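Local structure of xyloglucan-specific endo-beta-1,4-glucanase BoGH9A (Bacteroides ovatus, 6DHT) at residues N15-L23 with T480-K491; A419-G429 with N466-R477. The protein cleaves the beta-1,4-linked glucan backbone of xyloglucans internally, releasing xyloglucan oligosaccharides. All coordinates share one frame; numbering follows the deposited sequence.

Contact 1. Residues N15-L23 with T480-K491; sequences NDAIRLNQL and TGFCYVTGLGTK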
loop_
_atom_site.group_PDB
_atom_site.type_symbol
_atom_site.label_atom_id
_atom_site.label_comp_id
_atom_site.label_asym_id
_atom_site.label_seq_id
_atom_site.Cartn_x
_atom_site.Cartn_y
_atom_site.Cartn_z
ATOM N N ASN A 15 -19.808 -24.008 -7.900
ATOM C CA ASN A 15 -18.428 -23.660 -8.241
ATOM C C ASN A 15 -17.949 -22.490 -7.386
ATOM O O ASN A 15 -16.795 -22.469 -6.943
ATOM C CB ASN A 15 -18.306 -23.312 -9.723
ATOM C CG ASN A 15 -18.629 -24.488 -10.637
ATOM O OD1 ASN A 15 -18.642 -25.638 -10.212
ATOM N ND2 ASN A 15 -18.863 -24.192 -11.908
ATOM N N ASP A 16 -18.876 -21.555 -7.165
ATOM C CA ASP A 16 -18.739 -20.372 -6.312
ATOM C C ASP A 16 -18.162 -20.641 -4.927
ATOM O O ASP A 16 -17.589 -19.753 -4.297
ATOM C CB ASP A 16 -20.140 -19.784 -6.092
ATOM C CG ASP A 16 -20.204 -18.304 -6.371
ATOM O OD1 ASP A 16 -21.236 -17.853 -6.909
ATOM O OD2 ASP A 16 -19.227 -17.590 -6.049
ATOM N N ALA A 17 -18.362 -21.853 -4.430
ATOM C CA ALA A 17 -18.014 -22.181 -3.057
ATOM C C ALA A 17 -16.532 -22.485 -2.933
ATOM O O ALA A 17 -16.011 -22.557 -1.828
ATOM C CB ALA A 17 -18.843 -23.390 -2.586
ATOM N N ILE A 18 -15.883 -22.745 -4.058
ATOM C CA ILE A 18 -14.454 -23.079 -4.033
ATOM C C ILE A 18 -13.628 -21.778 -3.979
ATOM O O ILE A 18 -13.573 -21.036 -4.947
ATOM C CB ILE A 18 -14.015 -23.942 -5.237
ATOM C CG1 ILE A 18 -14.929 -25.182 -5.342
ATOM C CG2 ILE A 18 -12.535 -24.343 -5.100
ATOM C CD1 ILE A 18 -14.776 -25.937 -6.618
ATOM N N ARG A 19 -13.012 -21.525 -2.835
ATOM C CA ARG A 19 -12.315 -20.255 -2.592
ATOM C C ARG A 19 -10.818 -20.489 -2.755
ATOM O O ARG A 19 -10.221 -21.357 -2.119
ATOM C CB ARG A 19 -12.676 -19.738 -1.199
ATOM C CG ARG A 19 -14.181 -19.590 -0.958
ATOM C CD ARG A 19 -14.787 -18.475 -1.819
ATOM N NE ARG A 19 -16.237 -18.614 -1.950
ATOM C CZ ARG A 19 -17.113 -18.136 -1.087
ATOM N NH1 ARG A 19 -16.738 -17.502 0.005
ATOM N NH2 ARG A 19 -18.407 -18.334 -1.311
ATOM N N LEU A 20 -10.212 -19.745 -3.671
ATOM C CA LEU A 20 -8.794 -19.946 -3.936
ATOM C C LEU A 20 -8.151 -18.651 -4.420
ATOM O O LEU A 20 -8.818 -17.685 -4.721
ATOM C CB LEU A 20 -8.587 -21.066 -4.960
ATOM C CG LEU A 20 -8.812 -20.749 -6.443
ATOM C CD1 LEU A 20 -8.486 -21.944 -7.285
ATOM C CD2 LEU A 20 -10.262 -20.311 -6.738
ATOM N N ASN A 21 -6.830 -18.670 -4.523
ATOM C CA ASN A 21 -6.098 -17.601 -5.177
ATOM C C ASN A 21 -6.436 -17.629 -6.663
ATOM O O ASN A 21 -6.069 -18.548 -7.390
ATOM C CB ASN A 21 -4.614 -17.831 -4.945
ATOM C CG ASN A 21 -3.751 -16.747 -5.560
ATOM O OD1 ASN A 21 -4.040 -16.243 -6.647
ATOM N ND2 ASN A 21 -2.652 -16.413 -4.883
ATOM N N GLN A 22 -7.156 -16.604 -7.100
ATOM C CA GLN A 22 -7.690 -16.577 -8.468
ATOM C C GLN A 22 -6.663 -16.202 -9.515
ATOM O O GLN A 22 -6.971 -16.196 -10.705
ATOM C CB GLN A 22 -8.872 -15.622 -8.545
ATOM C CG GLN A 22 -10.081 -16.082 -7.717
ATOM C CD GLN A 22 -11.185 -15.059 -7.638
ATOM O OE1 GLN A 22 -11.248 -14.129 -8.444
ATOM N NE2 GLN A 22 -12.048 -15.184 -6.621
ATOM N N LEU A 23 -5.433 -15.874 -9.092
ATOM C CA LEU A 23 -4.363 -15.655 -10.051
ATOM C C LEU A 23 -3.620 -16.968 -10.295
ATOM O O LEU A 23 -3.239 -17.270 -11.429
ATOM C CB LEU A 23 -3.409 -14.584 -9.550
ATOM C CG LEU A 23 -4.019 -13.226 -9.237
ATOM C CD1 LEU A 23 -2.892 -12.170 -9.199
ATOM C CD2 LEU A 23 -5.122 -12.784 -10.180
ATOM N N THR A 480 -16.095 -14.041 0.947
ATOM C CA THR A 480 -16.980 -13.479 -0.088
ATOM C C THR A 480 -16.713 -14.082 -1.459
ATOM O O THR A 480 -17.597 -14.068 -2.331
ATOM C CB THR A 480 -16.864 -11.950 -0.201
ATOM O OG1 THR A 480 -15.536 -11.627 -0.656
ATOM C CG2 THR A 480 -17.115 -11.308 1.115
ATOM N N GLY A 481 -15.502 -14.590 -1.682
ATOM C CA GLY A 481 -15.111 -15.070 -2.996
ATOM C C GLY A 481 -14.597 -14.009 -3.963
ATOM O O GLY A 481 -14.358 -14.297 -5.121
ATOM N N PHE A 482 -14.431 -12.783 -3.496
ATOM C CA PHE A 482 -13.830 -11.735 -4.333
ATOM C C PHE A 482 -12.312 -11.793 -4.306
ATOM O O PHE A 482 -11.717 -12.018 -3.262
ATOM C CB PHE A 482 -14.222 -10.353 -3.851
ATOM C CG PHE A 482 -15.569 -9.898 -4.334
ATOM C CD1 PHE A 482 -16.726 -10.270 -3.667
ATOM C CD2 PHE A 482 -15.673 -9.096 -5.450
ATOM C CE1 PHE A 482 -17.977 -9.829 -4.119
ATOM C CE2 PHE A 482 -16.897 -8.659 -5.909
ATOM C CZ PHE A 482 -18.071 -9.030 -5.243
ATOM N N CYS A 483 -11.726 -11.614 -5.480
ATOM C CA CYS A 483 -10.369 -11.112 -5.587
ATOM C C CYS A 483 -10.528 -9.616 -5.465
ATOM O O CYS A 483 -11.158 -8.999 -6.321
ATOM C CB CYS A 483 -9.795 -11.470 -6.936
ATOM S SG CYS A 483 -8.254 -10.627 -7.321
ATOM N N TYR A 484 -10.003 -9.042 -4.390
ATOM C CA TYR A 484 -10.314 -7.666 -4.008
ATOM C C TYR A 484 -9.483 -6.587 -4.715
ATOM O O TYR A 484 -9.355 -5.482 -4.227
ATOM C CB TYR A 484 -10.183 -7.497 -2.487
ATOM C CG TYR A 484 -11.230 -8.193 -1.627
ATOM C CD1 TYR A 484 -12.509 -7.664 -1.515
ATOM C CD2 TYR A 484 -10.910 -9.295 -0.873
ATOM C CE1 TYR A 484 -13.432 -8.240 -0.684
ATOM C CE2 TYR A 484 -11.835 -9.902 -0.030
ATOM C CZ TYR A 484 -13.101 -9.362 0.047
ATOM O OH TYR A 484 -14.041 -9.945 0.893
ATOM N N VAL A 485 -8.963 -6.911 -5.889
ATOM C CA VAL A 485 -8.156 -5.983 -6.668
ATOM C C VAL A 485 -8.842 -5.793 -8.017
ATOM O O VAL A 485 -9.095 -6.768 -8.736
ATOM C CB VAL A 485 -6.747 -6.533 -6.917
ATOM C CG1 VAL A 485 -5.932 -5.507 -7.692
ATOM C CG2 VAL A 485 -6.036 -6.823 -5.599
ATOM N N THR A 486 -9.120 -4.555 -8.381
ATOM C CA THR A 486 -9.821 -4.282 -9.635
ATOM C C THR A 486 -9.049 -4.797 -10.838
ATOM O O THR A 486 -7.819 -4.705 -10.899
ATOM C CB THR A 486 -10.123 -2.779 -9.835
ATOM O OG1 THR A 486 -8.909 -2.036 -9.866
ATOM C CG2 THR A 486 -10.979 -2.220 -8.715
ATOM N N GLY A 487 -9.766 -5.362 -11.801
ATOM C CA GLY A 487 -9.157 -5.760 -13.055
ATOM C C GLY A 487 -8.428 -7.086 -13.053
ATOM O O GLY A 487 -7.898 -7.485 -14.090
ATOM N N LEU A 488 -8.384 -7.776 -11.923
ATOM C CA LEU A 488 -7.657 -9.044 -11.846
ATOM C C LEU A 488 -8.519 -10.159 -11.274
ATOM O O LEU A 488 -9.544 -9.896 -10.672
ATOM C CB LEU A 488 -6.421 -8.872 -10.995
ATOM C CG LEU A 488 -5.369 -7.962 -11.640
ATOM C CD1 LEU A 488 -4.350 -7.688 -10.616
ATOM C CD2 LEU A 488 -4.727 -8.586 -12.875
ATOM N N GLY A 489 -8.109 -11.408 -11.478
ATOM C CA GLY A 489 -8.859 -12.544 -10.960
ATOM C C GLY A 489 -10.117 -12.817 -11.740
ATOM O O GLY A 489 -10.310 -12.306 -12.839
ATOM N N THR A 490 -10.964 -13.635 -11.135
ATOM C CA THR A 490 -12.205 -14.095 -11.742
ATOM C C THR A 490 -13.415 -13.309 -11.299
ATOM O O THR A 490 -14.316 -13.056 -12.100
ATOM C CB THR A 490 -12.411 -15.575 -11.376
ATOM O OG1 THR A 490 -11.374 -16.339 -11.974
ATOM C CG2 THR A 490 -13.741 -16.068 -11.898
ATOM N N LYS A 491 -13.486 -12.988 -10.017
ATOM C CA LYS A 491 -14.592 -12.209 -9.483
ATOM C C LYS A 491 -13.957 -11.086 -8.688
ATOM O O LYS A 491 -13.475 -11.305 -7.580
ATOM C CB LYS A 491 -15.489 -13.079 -8.607
ATOM C CG LYS A 491 -16.610 -12.335 -7.955
ATOM C CD LYS A 491 -17.402 -13.268 -7.073
ATOM C CE LYS A 491 -18.307 -12.532 -6.166
ATOM N NZ LYS A 491 -18.798 -13.452 -5.104
#
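Gln-22 plugs its carboxamide into the bend of the 480-491 loop, meeting backbone N-H groups at one end of the loop and a carbonyl at the other. Its chain runs extended beyond CG (chi2 172°), which carries the amide across. Gln-22 OE1 accepts twice: from Thr-490 N at 2.8 Å and, more nearly straight, from Lys-491 N at 3.0 Å, both donors arriving from the same face of the amide. Gln-22 NE2 donates to Gly-481 O at 2.9 Å; the oxygen lies in the amide plane of Gln-22, but the nitrogen stands well above the carbonyl plane of Gly-481. Together the three bonds fix the rotation of the amide, and Cys-483 CB rests against Gln-22 OE1 at 3.4 Å.

Arg-19 lays one guanidinium face over the Thr-480 to Gly-481 peptide, with Arg-19 CD 3.6 Å from Gly-481 CA. Arg-19 NE donates to Asp-16 O, which lies in the guanidinium plane, at 2.9 Å, while Arg-19 NH1 is bonded to Asn-478 O. Lys-491 NZ donates to Thr-480 O; Asp-16 OD2, 4.3 Å from Lys-491 NZ, probably offers only long-range attraction. At the far end Leu-23 CD2 packs on the backbone of Gly-489.

The Phe-482 side chain lies about 4 Å from that of Asp-539, a predicted active-site residue, so the loop probably borders the catalytic cleft. The contact joins the N-terminal Ig-like domain to the glycoside hydrolase family 9 domain: strand 18-19 pairs with strand 32-35, and Leu-23 and Leu-488 both rest on Leu-107 of helix 105-117.

Contact 2. Residues A419-G429 with N466-R477; sequences AEQTPFHAPYG and NAYRNMDYILGR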
loop_
_atom_site.group_PDB
_atom_site.type_symbol
_atom_site.label_atom_id
_atom_site.label_comp_id
_atom_site.label_asym_id
_atom_site.label_seq_id
_atom_site.Cartn_x
_atom_site.Cartn_y
_atom_site.Cartn_z
ATOM N N ALA A 419 -2.129 -20.403 12.518
ATOM C CA ALA A 419 -2.573 -20.055 11.171
ATOM C C ALA A 419 -2.987 -21.281 10.351
ATOM O O ALA A 419 -3.878 -21.178 9.526
ATOM C CB ALA A 419 -1.493 -19.242 10.440
ATOM N N GLU A 420 -2.359 -22.431 10.575
ATOM C CA GLU A 420 -2.674 -23.626 9.789
ATOM C C GLU A 420 -4.002 -24.288 10.148
ATOM O O GLU A 420 -4.475 -25.170 9.420
ATOM C CB GLU A 420 -1.553 -24.642 9.908
ATOM C CG GLU A 420 -0.313 -24.183 9.184
ATOM C CD GLU A 420 0.785 -25.220 9.136
ATOM O OE1 GLU A 420 0.653 -26.267 9.810
ATOM O OE2 GLU A 420 1.784 -24.979 8.420
ATOM N N GLN A 421 -4.582 -23.881 11.273
ATOM C CA GLN A 421 -5.865 -24.421 11.716
ATOM C C GLN A 421 -7.026 -23.476 11.426
ATOM O O GLN A 421 -8.193 -23.800 11.702
ATOM C CB GLN A 421 -5.836 -24.724 13.216
ATOM C CG GLN A 421 -5.105 -25.992 13.591
ATOM C CD GLN A 421 -3.626 -25.873 13.429
ATOM O OE1 GLN A 421 -2.978 -25.084 14.119
ATOM N NE2 GLN A 421 -3.071 -26.646 12.505
ATOM N N THR A 422 -6.735 -22.293 10.890
ATOM C CA THR A 422 -7.798 -21.353 10.565
ATOM C C THR A 422 -8.672 -21.864 9.396
ATOM O O THR A 422 -8.189 -22.600 8.534
ATOM C CB THR A 422 -7.237 -19.943 10.230
ATOM O OG1 THR A 422 -6.349 -20.021 9.110
ATOM C CG2 THR A 422 -6.512 -19.348 11.437
ATOM N N PRO A 423 -9.940 -21.455 9.371
ATOM C CA PRO A 423 -10.816 -21.832 8.260
ATOM C C PRO A 423 -10.268 -21.498 6.881
ATOM O O PRO A 423 -10.346 -22.330 5.978
ATOM C CB PRO A 423 -12.102 -21.057 8.546
ATOM C CG PRO A 423 -12.132 -20.924 10.017
ATOM C CD PRO A 423 -10.677 -20.749 10.427
ATOM N N PHE A 424 -9.633 -20.329 6.736
ATOM C CA PHE A 424 -9.125 -19.931 5.423
ATOM C C PHE A 424 -7.611 -20.085 5.295
ATOM O O PHE A 424 -7.027 -19.652 4.308
ATOM C CB PHE A 424 -9.614 -18.528 5.066
ATOM C CG PHE A 424 -11.070 -18.495 4.696
ATOM C CD1 PHE A 424 -11.487 -19.013 3.492
ATOM C CD2 PHE A 424 -11.998 -17.934 5.540
ATOM C CE1 PHE A 424 -12.823 -19.031 3.152
ATOM C CE2 PHE A 424 -13.344 -17.942 5.194
ATOM C CZ PHE A 424 -13.731 -18.478 3.992
ATOM N N HIS A 425 -7.007 -20.764 6.267
ATOM C CA HIS A 425 -5.605 -21.157 6.218
ATOM C C HIS A 425 -4.659 -19.943 6.034
ATOM O O HIS A 425 -3.801 -19.945 5.157
ATOM C CB HIS A 425 -5.361 -22.205 5.124
ATOM C CG HIS A 425 -4.247 -23.152 5.435
ATOM N ND1 HIS A 425 -4.390 -24.200 6.322
ATOM C CD2 HIS A 425 -2.967 -23.206 4.997
ATOM C CE1 HIS A 425 -3.249 -24.859 6.412
ATOM N NE2 HIS A 425 -2.369 -24.281 5.614
ATOM N N ALA A 426 -4.859 -18.913 6.836
ATOM C CA ALA A 426 -3.997 -17.712 6.790
ATOM C C ALA A 426 -3.969 -17.038 8.136
ATOM O O ALA A 426 -4.907 -17.119 8.903
ATOM C CB ALA A 426 -4.473 -16.702 5.740
ATOM N N PRO A 427 -2.880 -16.301 8.424
ATOM C CA PRO A 427 -2.873 -15.582 9.695
ATOM C C PRO A 427 -3.984 -14.548 9.810
ATOM O O PRO A 427 -4.532 -14.320 10.887
ATOM C CB PRO A 427 -1.509 -14.885 9.696
ATOM C CG PRO A 427 -0.691 -15.553 8.714
ATOM C CD PRO A 427 -1.573 -16.272 7.744
ATOM N N TYR A 428 -4.293 -13.906 8.689
ATOM C CA TYR A 428 -5.336 -12.901 8.631
ATOM C C TYR A 428 -6.708 -13.523 8.339
ATOM O O TYR A 428 -6.828 -14.385 7.478
ATOM C CB TYR A 428 -5.006 -11.881 7.533
ATOM C CG TYR A 428 -6.122 -10.877 7.358
ATOM C CD1 TYR A 428 -6.222 -9.755 8.173
ATOM C CD2 TYR A 428 -7.131 -11.069 6.422
ATOM C CE1 TYR A 428 -7.249 -8.850 8.038
ATOM C CE2 TYR A 428 -8.165 -10.167 6.285
ATOM C CZ TYR A 428 -8.238 -9.066 7.106
ATOM O OH TYR A 428 -9.261 -8.143 6.977
ATOM N N GLY A 429 -7.727 -13.076 9.069
ATOM C CA GLY A 429 -9.110 -13.300 8.672
ATOM C C GLY A 429 -9.940 -14.143 9.607
ATOM O O GLY A 429 -11.061 -14.462 9.255
ATOM N N ASN A 466 3.617 -17.857 5.425
ATOM C CA ASN A 466 2.473 -17.148 5.949
ATOM C C ASN A 466 2.150 -15.835 5.211
ATOM O O ASN A 466 0.994 -15.428 5.119
ATOM C CB ASN A 466 2.605 -16.972 7.469
ATOM C CG ASN A 466 2.178 -18.221 8.215
ATOM O OD1 ASN A 466 0.986 -18.426 8.410
ATOM N ND2 ASN A 466 3.132 -19.036 8.630
ATOM N N ALA A 467 3.177 -15.187 4.657
ATOM C CA ALA A 467 2.966 -13.999 3.853
ATOM C C ALA A 467 2.205 -14.357 2.581
ATOM O O ALA A 467 1.270 -13.655 2.197
ATOM C CB ALA A 467 4.277 -13.330 3.532
ATOM N N TYR A 468 2.567 -15.460 1.942
ATOM C CA TYR A 468 1.818 -15.921 0.758
ATOM C C TYR A 468 0.376 -16.285 1.112
ATOM O O TYR A 468 -0.522 -16.047 0.325
ATOM C CB TYR A 468 2.500 -17.102 0.050
ATOM C CG TYR A 468 3.740 -16.762 -0.749
ATOM C CD1 TYR A 468 3.649 -16.225 -2.040
ATOM C CD2 TYR A 468 4.998 -17.077 -0.273
ATOM C CE1 TYR A 468 4.793 -15.950 -2.795
ATOM C CE2 TYR A 468 6.143 -16.781 -1.018
ATOM C CZ TYR A 468 6.030 -16.246 -2.280
ATOM O OH TYR A 468 7.189 -15.980 -2.992
ATOM N N ARG A 469 0.158 -16.825 2.307
ATOM C CA ARG A 469 -1.213 -17.163 2.719
ATOM C C ARG A 469 -2.099 -15.921 2.770
ATOM O O ARG A 469 -3.261 -15.947 2.345
ATOM C CB ARG A 469 -1.235 -17.877 4.072
ATOM C CG ARG A 469 -0.636 -19.262 4.041
ATOM C CD ARG A 469 -0.511 -19.880 5.432
ATOM N NE ARG A 469 0.069 -21.217 5.387
ATOM C CZ ARG A 469 0.594 -21.837 6.443
ATOM N NH1 ARG A 469 0.615 -21.250 7.634
ATOM N NH2 ARG A 469 1.093 -23.048 6.316
ATOM N N ASN A 470 -1.574 -14.822 3.301
ATOM C CA ASN A 470 -2.339 -13.589 3.372
ATOM C C ASN A 470 -2.605 -13.023 1.984
ATOM O O ASN A 470 -3.681 -12.462 1.736
ATOM C CB ASN A 470 -1.627 -12.527 4.231
ATOM C CG ASN A 470 -1.943 -12.654 5.697
ATOM O OD1 ASN A 470 -2.493 -13.653 6.135
ATOM N ND2 ASN A 470 -1.550 -11.654 6.481
ATOM N N MET A 471 -1.637 -13.153 1.080
ATOM C CA MET A 471 -1.894 -12.785 -0.312
ATOM C C MET A 471 -3.018 -13.641 -0.940
ATOM O O MET A 471 -3.887 -13.103 -1.633
ATOM C CB MET A 471 -0.607 -12.809 -1.166
ATOM C CG MET A 471 -0.834 -12.378 -2.600
ATOM S SD MET A 471 -1.480 -10.664 -2.755
ATOM C CE MET A 471 0.060 -9.852 -2.534
ATOM N N ASP A 472 -3.001 -14.948 -0.702
ATOM C CA ASP A 472 -4.058 -15.809 -1.215
ATOM C C ASP A 472 -5.424 -15.311 -0.739
ATOM O O ASP A 472 -6.413 -15.381 -1.489
ATOM C CB ASP A 472 -3.859 -17.232 -0.718
ATOM C CG ASP A 472 -2.821 -18.018 -1.513
ATOM O OD1 ASP A 472 -2.049 -17.478 -2.330
ATOM O OD2 ASP A 472 -2.775 -19.255 -1.322
ATOM N N TYR A 473 -5.495 -14.858 0.507
ATOM C CA TYR A 473 -6.746 -14.354 1.067
ATOM C C TYR A 473 -7.294 -13.204 0.230
ATOM O O TYR A 473 -8.477 -13.218 -0.154
ATOM C CB TYR A 473 -6.595 -13.910 2.543
ATOM C CG TYR A 473 -7.902 -13.542 3.198
ATOM C CD1 TYR A 473 -8.482 -12.311 2.984
ATOM C CD2 TYR A 473 -8.568 -14.446 3.999
ATOM C CE1 TYR A 473 -9.695 -11.967 3.546
ATOM C CE2 TYR A 473 -9.773 -14.109 4.574
ATOM C CZ TYR A 473 -10.322 -12.873 4.353
ATOM O OH TYR A 473 -11.553 -12.550 4.911
ATOM N N ILE A 474 -6.513 -12.171 -0.055
ATOM C CA ILE A 474 -7.100 -11.079 -0.811
ATOM C C ILE A 474 -7.372 -11.429 -2.258
ATOM O O ILE A 474 -8.181 -10.733 -2.886
ATOM C CB ILE A 474 -6.321 -9.768 -0.754
ATOM C CG1 ILE A 474 -5.037 -9.905 -1.523
ATOM C CG2 ILE A 474 -6.113 -9.265 0.716
ATOM C CD1 ILE A 474 -4.536 -8.575 -1.985
ATOM N N LEU A 475 -6.717 -12.462 -2.791
ATOM C CA LEU A 475 -6.903 -12.857 -4.181
ATOM C C LEU A 475 -8.031 -13.881 -4.399
ATOM O O LEU A 475 -8.198 -14.384 -5.508
ATOM C CB LEU A 475 -5.571 -13.317 -4.789
ATOM C CG LEU A 475 -4.479 -12.249 -4.799
ATOM C CD1 LEU A 475 -3.207 -12.894 -5.300
ATOM C CD2 LEU A 475 -4.877 -11.050 -5.635
ATOM N N GLY A 476 -8.778 -14.172 -3.343
ATOM C CA GLY A 476 -10.005 -14.952 -3.495
ATOM C C GLY A 476 -10.273 -15.981 -2.419
ATOM O O GLY A 476 -11.406 -16.509 -2.333
ATOM N N ARG A 477 -9.279 -16.348 -1.635
ATOM C CA ARG A 477 -9.474 -17.396 -0.643
ATOM C C ARG A 477 -10.044 -16.799 0.632
ATOM O O ARG A 477 -9.333 -16.649 1.631
ATOM C CB ARG A 477 -8.190 -18.181 -0.381
ATOM C CG ARG A 477 -8.484 -19.432 0.418
ATOM C CD ARG A 477 -7.300 -20.315 0.511
ATOM N NE ARG A 477 -6.327 -19.765 1.443
ATOM C CZ ARG A 477 -5.023 -19.969 1.369
ATOM N NH1 ARG A 477 -4.532 -20.666 0.365
ATOM N NH2 ARG A 477 -4.208 -19.424 2.264
HETATM O O HOH W 1 -12.277 -14.305 6.799
#
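Arg-469 sends its chain out straight from CG to NE (chi3 180°), sliding past His-425 O to reach Glu-420, whereas Arg-477 bends at chi3 (74°) to turn Arg-477 NE onto Phe-424 O, 3.0 Å away. In the (alpha/alpha)6 barrel of family 9, Arg-469 on helix 461-474 and Arg-477 just past its end clamp an irregular loop; Phe-424 sits inside, and His-425 closes, a type I turn that begins at Thr-422. Arg-469 NH2 meets Glu-420 OE2 on its anti side at 2.9 Å in a salt bridge, His-425 CD2 lies over one guanidinium face, and NE has a second anion in Glu-30. A leucine in place of Arg-469 would probably leave Glu-420 and Glu-30 without their cationic mate and the 419-425 end of the loop less firmly tethered.

Asn-470 OD1 accepts from Tyr-428 N at 3.1 Å and touches Pro-427 CD, while its ND2 is held by Gln-447 and Cys-444 of helix 439-458. The Tyr-428 ring meets Tyr-473 edge-to-face, planes 85° apart, with CD2 above the centre of the Tyr-473 ring. In that ring's plane, Tyr-473 OH donates to a water; the water in turn donates a hydrogen bond to Gly-429 O at 2.7 Å.

How the contacts relate
The two contacts illustrate how one helix end can serve two interfaces. Their centres lie 14 Å apart, on the same side of the chain's centre. Along the chain, 15-23 comes first, then both segments of contact 2, and finally 480-491, so contact 2 falls within the span that contact 1 closes. Helix 461-474 leads from one to the other: Asn-21 ND2 reaches Asp-472 OD1 at 2.8 Å, and Tyr-484 N lies 2.9 Å from Ile-474 O, both probable hydrogen bonds. Contact 1 joins the Ig-like and catalytic domains; contact 2 lies within the catalytic domain but borders strand 32-35, whose partner is strand 18-19, which probably places both contacts at or beside the boundary between the two domains.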